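Local atomic coordinates of uncharacterized protein (Legionella longbeachae NSW150, PDB entry 4JZA), a protein that is a phosphoinositide phosphatase that probably removes the 3-phosphate from phosphatidylinositol 3-phosphate and so may alter lipids of the infected host cell. Residues A136-G141 with D333-L338; P169-L174 with T344-A349; H466-A471 with E623-E628. All coordinates share one frame; numbering follows the deposited sequence.

Contact 1 (A136-G141 with D333-L338); sequences ALMGEG and DAVSFL
Met138, a selenomethionine, sets its CG anti to the backbone N (chi1 -167°), which sends the side chain from its helix to the loop at Ala334-Leu338; a bend at chi3 (70°) then turns CE to Ala334. CG of Met138 lies near both Phe337 O, at 3.1 Å, and Ala334 O, and CE of Met138 also lies near Ala334 O, at 3.2 Å. The selenium touches two aliphatic side chains that come from different directions, roughly at a right angle: SE of Met138 is 3.9 Å from CG1 of Val335, whose side chain runs alongside in the same direction, and 4.0 Å from CD1 of Leu338. Phe337 O is approached a second time by the CA-H of Met138. The contact joins the C-terminal turn of helix 122-140 to the long loop leading from helix 315-325 to strand 352-359, and Val324 of helix 315-325 also packs on Met138. No direct hydrogen bond spans the two segments; one water bridges them. It donates to Met138 O at 2.7 Å and to Asp333 O, and accepts from Ser336 N and from Ser336 OG, the last at 2.6 Å, so four bonds fix it between the helix end and the loop. OG of Ser336, set between its own N and carbonyl carbon (chi1 75°), lies on the same side as its N-H, and both reach the one water. The same OG comes 3.5 Å from CA of Gly141, the residue with positive phi at which the chain leaves the helix. The Phe337 ring presents its edge to Leu137 O, with CD2 of Phe337 3.8 Å from that oxygen.

Contact 2 (P169-L174 with T344-A349); sequences PYYDQL and TLPLPA
Tyr171 turns the edge of its ring, not a face, to the 344-349 loop, and its hydroxyl donates a hydrogen bond to the carbonyl oxygen of Pro346, the central residue of an inverse gamma turn. Tyr171 is also the N-cap residue of helix 172-183, so the contact joins the start of that helix to the loop that runs into strand 352-359. Pro346 O lies in the plane of the phenol; the C=O...O angle is 154°, and the hydroxyl is tilted 17° from the carbonyl plane. Arg393 of helix 388-402 is a further partner of Tyr171 OH. Leu347 reaches the same ring at its rim, with its CB 4.0 Å from CE1 of Tyr171, while Leu174, in the first turn of the helix, lays its CB over one face. From there Leu174 forks toward the loop: CD1 of Leu174 meets CG of Pro346 at 3.9 Å, and CD2 of Leu174 meets CD1 of Leu347 at 3.7 Å, the two leucine side chains running nearly perpendicular. CG of Pro169 touches CD1 of Leu347 from nearly the opposite side, 3.7 Å away, the proline ring lying aslant the leucine. With CG held between its own N and carbonyl carbon (chi1 71°), Leu347 places this branch between Pro169 and Leu174. Trp309 adds to the apolar cluster on Leu174 and Pro346. The two prolines at the far end meet ring to ring, CB of Pro169 lying 3.8 Å from CD of Pro348 and 3.4 Å from Pro348 O.

Contact 3 (H466-A471 with E623-E628); sequences HPYNMA and EWYLPE
Tyr468 lays its ring over one face of the Trp624 indole, displaced toward the rim. Its course begins at CB, where CG stands anti to the backbone N (chi1 -175°) and carries the ring toward the helix end. CG is still at the margin of the indole. One atom further, CD2 of Tyr468 comes 3.3 Å from NE1 of Trp624 and, near the plane of its own ring, 4.1 Å from CD1 of Tyr625. CE2 of Tyr468 sits over the indole face, 3.3 Å from CE2 of Trp624; Trp624 O lies at the edge of the phenol, in its plane, nearest CE2 of Tyr468. CZ passes over the six-membered part, 3.6 Å from CZ2 of Trp624. At the tip, OH of Tyr468 lies 3.8 Å from CH2 of Trp624 and is hydrogen-bonded to a water at 2.6 Å; the water donates in turn to Trp624 O, linking the far end of the tyrosine to the backbone of helix 622-625. The segment carries strand 469-470, which pairs antiparallel with 474-475 and follows 462-465, an outermost strand of the large mixed sheet. The phenol and the five-membered ring of Trp624 are nearly parallel, at 14°, but slid so far apart that they scarcely overlap. Trp624 also binds the backbone of Tyr468: NE1 donates to Tyr468 O over 3.1 Å, almost straight at 174° and in the indole plane, though it arrives from well above the carbonyl plane. Met470 flanks the outer end of the indole with its CB, and Leu474 touches both aromatic residues.

In the fold
From the N terminus, helix 122-140 opens contact 1, and strands 144-150 and 159-166 of the mixed sheet lead to the loop and first turn of helix 172-183, which open contact 2. A largely helical excursion, which includes the insertion domain, follows before the chain returns through 333-338, closing contact 1, and 344-349, closing contact 2. The two loops cross, and the contacts touch, Leu338 packing on Leu347 and Pro169 on Ser336; together they tie two helices to the approach to strand 352-359. Contact 3 closes a later, mainly helical loop of 151 residues in series, its nearest atoms about 17 Å from contact 2, and joins the chain beyond strand 462-465 to helix 622-625.

Contact 1 (A136-G141 with D333-L338)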
# COMPACT_ATOMS: atom_id res chain seq x y z
N ALA A 136 2.01 -4.80 8.58
CA ALA A 136 3.21 -5.10 9.40
C ALA A 136 3.87 -3.85 9.94
O ALA A 136 4.35 -3.83 11.09
CB ALA A 136 4.29 -5.90 8.64
N LEU A 137 3.91 -2.80 9.09
CA LEU A 137 4.51 -1.53 9.47
C LEU A 137 3.67 -0.75 10.51
O LEU A 137 4.25 -0.12 11.41
CB LEU A 137 4.75 -0.64 8.25
CG LEU A 137 5.81 -1.14 7.28
CD1 LEU A 137 5.72 -0.33 5.99
CD2 LEU A 137 7.22 -1.10 7.86
N MSE A 138 2.34 -0.77 10.38
CA MSE A 138 1.48 -0.13 11.35
C MSE A 138 1.75 -0.71 12.72
O MSE A 138 1.96 0.01 13.71
CB MSE A 138 0.06 -0.41 10.94
CG MSE A 138 -0.87 0.47 11.72
SE MSE A 138 -2.71 0.23 11.15
CE MSE A 138 -3.11 -1.59 11.81
N GLY A 139 1.79 -2.03 12.78
CA GLY A 139 2.00 -2.76 14.04
C GLY A 139 3.30 -2.40 14.72
O GLY A 139 3.36 -2.32 15.92
N GLU A 140 4.33 -2.13 13.93
CA GLU A 140 5.67 -1.94 14.40
C GLU A 140 5.84 -0.52 14.94
O GLU A 140 6.68 -0.30 15.78
CB GLU A 140 6.64 -2.14 13.24
CG GLU A 140 7.90 -2.95 13.54
CD GLU A 140 8.84 -3.08 12.31
OE1 GLU A 140 9.15 -2.06 11.64
OE2 GLU A 140 9.28 -4.22 11.98
N GLY A 141 5.06 0.44 14.46
CA GLY A 141 5.27 1.84 14.83
C GLY A 141 6.34 2.55 14.01
O GLY A 141 6.98 1.94 13.17
N ASP A 333 -1.96 1.01 20.50
CA ASP A 333 -0.69 0.48 20.03
C ASP A 333 -0.75 -0.31 18.73
O ASP A 333 0.29 -0.66 18.16
CB ASP A 333 -0.09 -0.38 21.12
CG ASP A 333 0.23 0.42 22.36
OD1 ASP A 333 0.26 1.66 22.30
OD2 ASP A 333 0.43 -0.20 23.41
N ALA A 334 -1.95 -0.63 18.27
CA ALA A 334 -2.09 -1.26 16.99
C ALA A 334 -2.13 -0.22 15.86
O ALA A 334 -2.08 -0.58 14.69
CB ALA A 334 -3.38 -2.05 16.97
N VAL A 335 -2.32 1.05 16.18
CA VAL A 335 -2.54 2.03 15.13
C VAL A 335 -1.75 3.32 15.38
O VAL A 335 -2.27 4.43 15.18
CB VAL A 335 -4.03 2.32 14.94
CG1 VAL A 335 -4.75 1.12 14.33
CG2 VAL A 335 -4.66 2.71 16.24
N SER A 336 -0.47 3.16 15.78
CA SER A 336 0.31 4.31 16.17
C SER A 336 0.81 5.13 15.00
O SER A 336 1.25 6.26 15.20
CB SER A 336 1.47 3.91 17.05
OG SER A 336 2.49 3.30 16.31
N PHE A 337 0.72 4.57 13.80
CA PHE A 337 1.34 5.11 12.59
C PHE A 337 0.79 4.34 11.41
O PHE A 337 0.67 3.15 11.49
CB PHE A 337 2.84 4.84 12.64
CG PHE A 337 3.50 4.77 11.29
CD1 PHE A 337 3.41 5.83 10.40
CD2 PHE A 337 4.26 3.65 10.91
CE1 PHE A 337 4.05 5.81 9.18
CE2 PHE A 337 4.91 3.63 9.68
CZ PHE A 337 4.81 4.71 8.82
N LEU A 338 0.49 5.02 10.33
CA LEU A 338 0.00 4.39 9.11
C LEU A 338 0.91 4.81 7.94
O LEU A 338 1.11 5.97 7.71
CB LEU A 338 -1.45 4.83 8.82
CG LEU A 338 -2.50 3.95 9.44
CD1 LEU A 338 -2.61 4.18 10.91
CD2 LEU A 338 -3.85 4.18 8.79
O HOH W 1 1.20 1.00 16.10

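Contact 2 (P169-L174 with T344-A349)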
# COMPACT_ATOMS: atom_id res chain seq x y z
N PRO A 169 -1.99 9.03 15.20
CA PRO A 169 -3.09 9.44 14.35
C PRO A 169 -4.46 9.01 14.83
O PRO A 169 -5.45 9.40 14.22
CB PRO A 169 -2.78 8.73 13.07
CG PRO A 169 -2.11 7.46 13.51
CD PRO A 169 -1.30 7.84 14.66
N TYR A 170 -4.52 8.18 15.87
CA TYR A 170 -5.80 7.72 16.42
C TYR A 170 -6.56 8.82 17.17
O TYR A 170 -5.97 9.78 17.61
CB TYR A 170 -5.63 6.51 17.33
CG TYR A 170 -4.54 6.67 18.35
CD1 TYR A 170 -4.75 7.38 19.50
CD2 TYR A 170 -3.32 6.06 18.17
CE1 TYR A 170 -3.74 7.52 20.45
CE2 TYR A 170 -2.31 6.19 19.09
CZ TYR A 170 -2.53 6.92 20.23
OH TYR A 170 -1.52 7.04 21.13
N TYR A 171 -7.86 8.65 17.28
CA TYR A 171 -8.75 9.53 18.01
C TYR A 171 -9.77 8.63 18.73
O TYR A 171 -9.97 7.46 18.35
CB TYR A 171 -9.42 10.51 17.05
CG TYR A 171 -10.06 9.90 15.85
CD1 TYR A 171 -9.30 9.56 14.75
CD2 TYR A 171 -11.44 9.63 15.79
CE1 TYR A 171 -9.87 8.99 13.63
CE2 TYR A 171 -12.01 9.04 14.64
CZ TYR A 171 -11.21 8.74 13.58
OH TYR A 171 -11.67 8.16 12.43
N ASP A 172 -10.40 9.16 19.77
CA ASP A 172 -11.20 8.34 20.70
C ASP A 172 -12.29 7.48 20.03
O ASP A 172 -12.43 6.28 20.33
CB ASP A 172 -11.86 9.23 21.76
CG ASP A 172 -10.87 9.78 22.77
OD1 ASP A 172 -9.68 9.38 22.78
OD2 ASP A 172 -11.30 10.65 23.57
N GLN A 173 -13.05 8.08 19.11
CA GLN A 173 -14.07 7.34 18.40
C GLN A 173 -13.49 6.06 17.79
O GLN A 173 -14.01 4.97 17.98
CB GLN A 173 -14.78 8.19 17.34
CG GLN A 173 -15.87 7.37 16.72
CD GLN A 173 -16.81 8.07 15.76
OE1 GLN A 173 -17.86 7.64 15.57
NE2 GLN A 173 -16.43 9.03 15.10
N LEU A 174 -12.38 6.18 17.09
CA LEU A 174 -11.80 5.05 16.42
C LEU A 174 -11.34 4.03 17.44
O LEU A 174 -11.48 2.83 17.22
CB LEU A 174 -10.61 5.44 15.54
CG LEU A 174 -10.02 4.25 14.76
CD1 LEU A 174 -10.77 4.06 13.46
CD2 LEU A 174 -8.55 4.42 14.47
N THR A 344 -7.12 2.82 3.83
CA THR A 344 -8.35 2.08 4.02
C THR A 344 -8.96 2.23 5.44
O THR A 344 -10.08 1.78 5.69
CB THR A 344 -8.11 0.59 3.76
OG1 THR A 344 -7.02 0.11 4.54
CG2 THR A 344 -7.80 0.36 2.34
N LEU A 345 -8.22 2.87 6.36
CA LEU A 345 -8.71 3.10 7.71
C LEU A 345 -8.82 4.61 7.91
O LEU A 345 -8.03 5.39 7.38
CB LEU A 345 -7.75 2.50 8.71
CG LEU A 345 -7.42 1.00 8.56
CD1 LEU A 345 -6.30 0.62 9.53
CD2 LEU A 345 -8.62 0.14 8.86
N PRO A 346 -9.83 5.04 8.67
CA PRO A 346 -10.16 6.45 8.72
C PRO A 346 -9.36 7.23 9.75
O PRO A 346 -9.90 7.84 10.63
CB PRO A 346 -11.65 6.43 9.07
CG PRO A 346 -11.82 5.21 9.88
CD PRO A 346 -10.81 4.22 9.40
N LEU A 347 -8.06 7.21 9.59
CA LEU A 347 -7.17 8.06 10.36
C LEU A 347 -5.95 8.36 9.52
O LEU A 347 -5.62 7.64 8.63
CB LEU A 347 -6.75 7.39 11.66
CG LEU A 347 -5.80 6.20 11.63
CD1 LEU A 347 -5.41 5.85 13.06
CD2 LEU A 347 -6.47 5.02 10.96
N PRO A 348 -5.30 9.46 9.78
CA PRO A 348 -4.28 10.00 8.85
C PRO A 348 -3.00 9.23 8.72
O PRO A 348 -2.45 8.69 9.72
CB PRO A 348 -3.91 11.34 9.46
CG PRO A 348 -4.93 11.62 10.49
CD PRO A 348 -5.50 10.34 10.94
N ALA A 349 -2.48 9.26 7.51
CA ALA A 349 -1.32 8.49 7.19
C ALA A 349 -0.18 9.40 7.07
O ALA A 349 -0.34 10.57 6.72
CB ALA A 349 -1.50 7.74 5.88

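Contact 3 (H466-A471 with E623-E628)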
# COMPACT_ATOMS: atom_id res chain seq x y z
N HIS A 466 -1.88 23.88 -5.15
CA HIS A 466 -0.89 24.24 -6.15
C HIS A 466 -0.63 23.13 -7.10
O HIS A 466 0.15 22.21 -6.83
CB HIS A 466 0.39 24.66 -5.50
CG HIS A 466 0.22 25.88 -4.66
ND1 HIS A 466 -0.11 27.10 -5.19
CD2 HIS A 466 0.24 26.03 -3.32
CE1 HIS A 466 -0.24 27.97 -4.21
NE2 HIS A 466 -0.02 27.34 -3.07
N PRO A 467 -1.32 23.20 -8.24
CA PRO A 467 -1.16 22.17 -9.21
C PRO A 467 0.11 22.47 -9.92
O PRO A 467 0.54 23.60 -9.92
CB PRO A 467 -2.38 22.35 -10.12
CG PRO A 467 -2.77 23.78 -9.97
CD PRO A 467 -2.39 24.15 -8.58
N TYR A 468 0.73 21.44 -10.48
CA TYR A 468 1.89 21.61 -11.36
C TYR A 468 2.00 20.31 -12.19
O TYR A 468 2.60 19.32 -11.78
CB TYR A 468 3.19 21.96 -10.60
CG TYR A 468 4.32 22.25 -11.55
CD1 TYR A 468 4.20 23.26 -12.49
CD2 TYR A 468 5.49 21.49 -11.57
CE1 TYR A 468 5.20 23.53 -13.40
CE2 TYR A 468 6.50 21.75 -12.49
CZ TYR A 468 6.34 22.77 -13.40
OH TYR A 468 7.28 23.08 -14.32
N ASN A 469 1.35 20.32 -13.35
CA ASN A 469 1.17 19.13 -14.15
C ASN A 469 1.14 19.44 -15.67
O ASN A 469 0.85 20.57 -16.09
CB ASN A 469 -0.12 18.44 -13.70
CG ASN A 469 -0.25 17.03 -14.25
OD1 ASN A 469 0.76 16.29 -14.39
ND2 ASN A 469 -1.49 16.66 -14.63
N MSE A 470 1.49 18.45 -16.49
CA MSE A 470 1.54 18.59 -17.94
C MSE A 470 0.60 17.60 -18.56
O MSE A 470 0.69 16.41 -18.27
CB MSE A 470 2.96 18.28 -18.39
CG MSE A 470 3.18 18.44 -19.89
SE MSE A 470 2.91 20.31 -20.46
CE MSE A 470 4.81 20.85 -20.36
N ALA A 471 -0.31 18.08 -19.40
CA ALA A 471 -1.09 17.18 -20.27
C ALA A 471 -1.22 17.49 -21.76
O ALA A 471 -0.49 16.95 -22.57
CB ALA A 471 -2.52 17.05 -19.76
N GLU A 623 13.07 15.93 -11.01
CA GLU A 623 13.40 16.76 -12.16
C GLU A 623 12.15 17.45 -12.73
O GLU A 623 12.26 18.44 -13.45
CB GLU A 623 14.13 15.96 -13.26
CG GLU A 623 15.62 15.77 -12.99
CD GLU A 623 16.30 14.71 -13.87
OE1 GLU A 623 15.62 13.80 -14.36
OE2 GLU A 623 17.54 14.76 -14.05
N TRP A 624 10.96 16.99 -12.38
CA TRP A 624 9.80 17.75 -12.79
C TRP A 624 9.51 18.90 -11.85
O TRP A 624 9.16 19.96 -12.32
CB TRP A 624 8.56 16.88 -12.88
CG TRP A 624 7.36 17.65 -13.21
CD1 TRP A 624 6.25 17.74 -12.46
CD2 TRP A 624 7.15 18.44 -14.37
NE1 TRP A 624 5.32 18.55 -13.09
CE2 TRP A 624 5.86 18.98 -14.26
CE3 TRP A 624 7.92 18.73 -15.50
CZ2 TRP A 624 5.33 19.81 -15.22
CZ3 TRP A 624 7.40 19.54 -16.45
CH2 TRP A 624 6.11 20.10 -16.30
N TYR A 625 9.65 18.67 -10.55
CA TYR A 625 9.22 19.61 -9.48
C TYR A 625 10.30 20.65 -9.10
O TYR A 625 9.99 21.73 -8.51
CB TYR A 625 8.79 18.83 -8.22
CG TYR A 625 7.57 18.00 -8.45
CD1 TYR A 625 6.38 18.60 -8.82
CD2 TYR A 625 7.60 16.60 -8.35
CE1 TYR A 625 5.25 17.85 -9.09
CE2 TYR A 625 6.45 15.83 -8.58
CZ TYR A 625 5.26 16.47 -8.97
OH TYR A 625 4.07 15.80 -9.23
N LEU A 626 11.56 20.31 -9.40
CA LEU A 626 12.68 21.16 -9.05
C LEU A 626 12.95 22.03 -10.22
O LEU A 626 12.80 21.62 -11.34
CB LEU A 626 13.94 20.35 -8.74
CG LEU A 626 14.01 19.53 -7.44
CD1 LEU A 626 15.26 18.66 -7.39
CD2 LEU A 626 13.98 20.45 -6.23
N PRO A 627 13.35 23.25 -9.97
CA PRO A 627 13.89 24.17 -10.97
C PRO A 627 15.20 23.67 -11.59
O PRO A 627 15.96 22.97 -10.94
CB PRO A 627 14.18 25.42 -10.13
CG PRO A 627 13.18 25.38 -9.01
CD PRO A 627 13.01 23.92 -8.70
N GLU A 628 15.48 24.05 -12.83
CA GLU A 628 16.63 23.50 -13.52
C GLU A 628 17.96 23.68 -12.78
O GLU A 628 18.76 22.76 -12.74
CB GLU A 628 16.71 23.99 -14.99
CG GLU A 628 16.20 22.96 -15.99
CD GLU A 628 16.94 21.62 -15.83
OE1 GLU A 628 18.19 21.64 -16.04
OE2 GLU A 628 16.29 20.58 -15.44
O HOH W 2 9.33 21.56 -14.57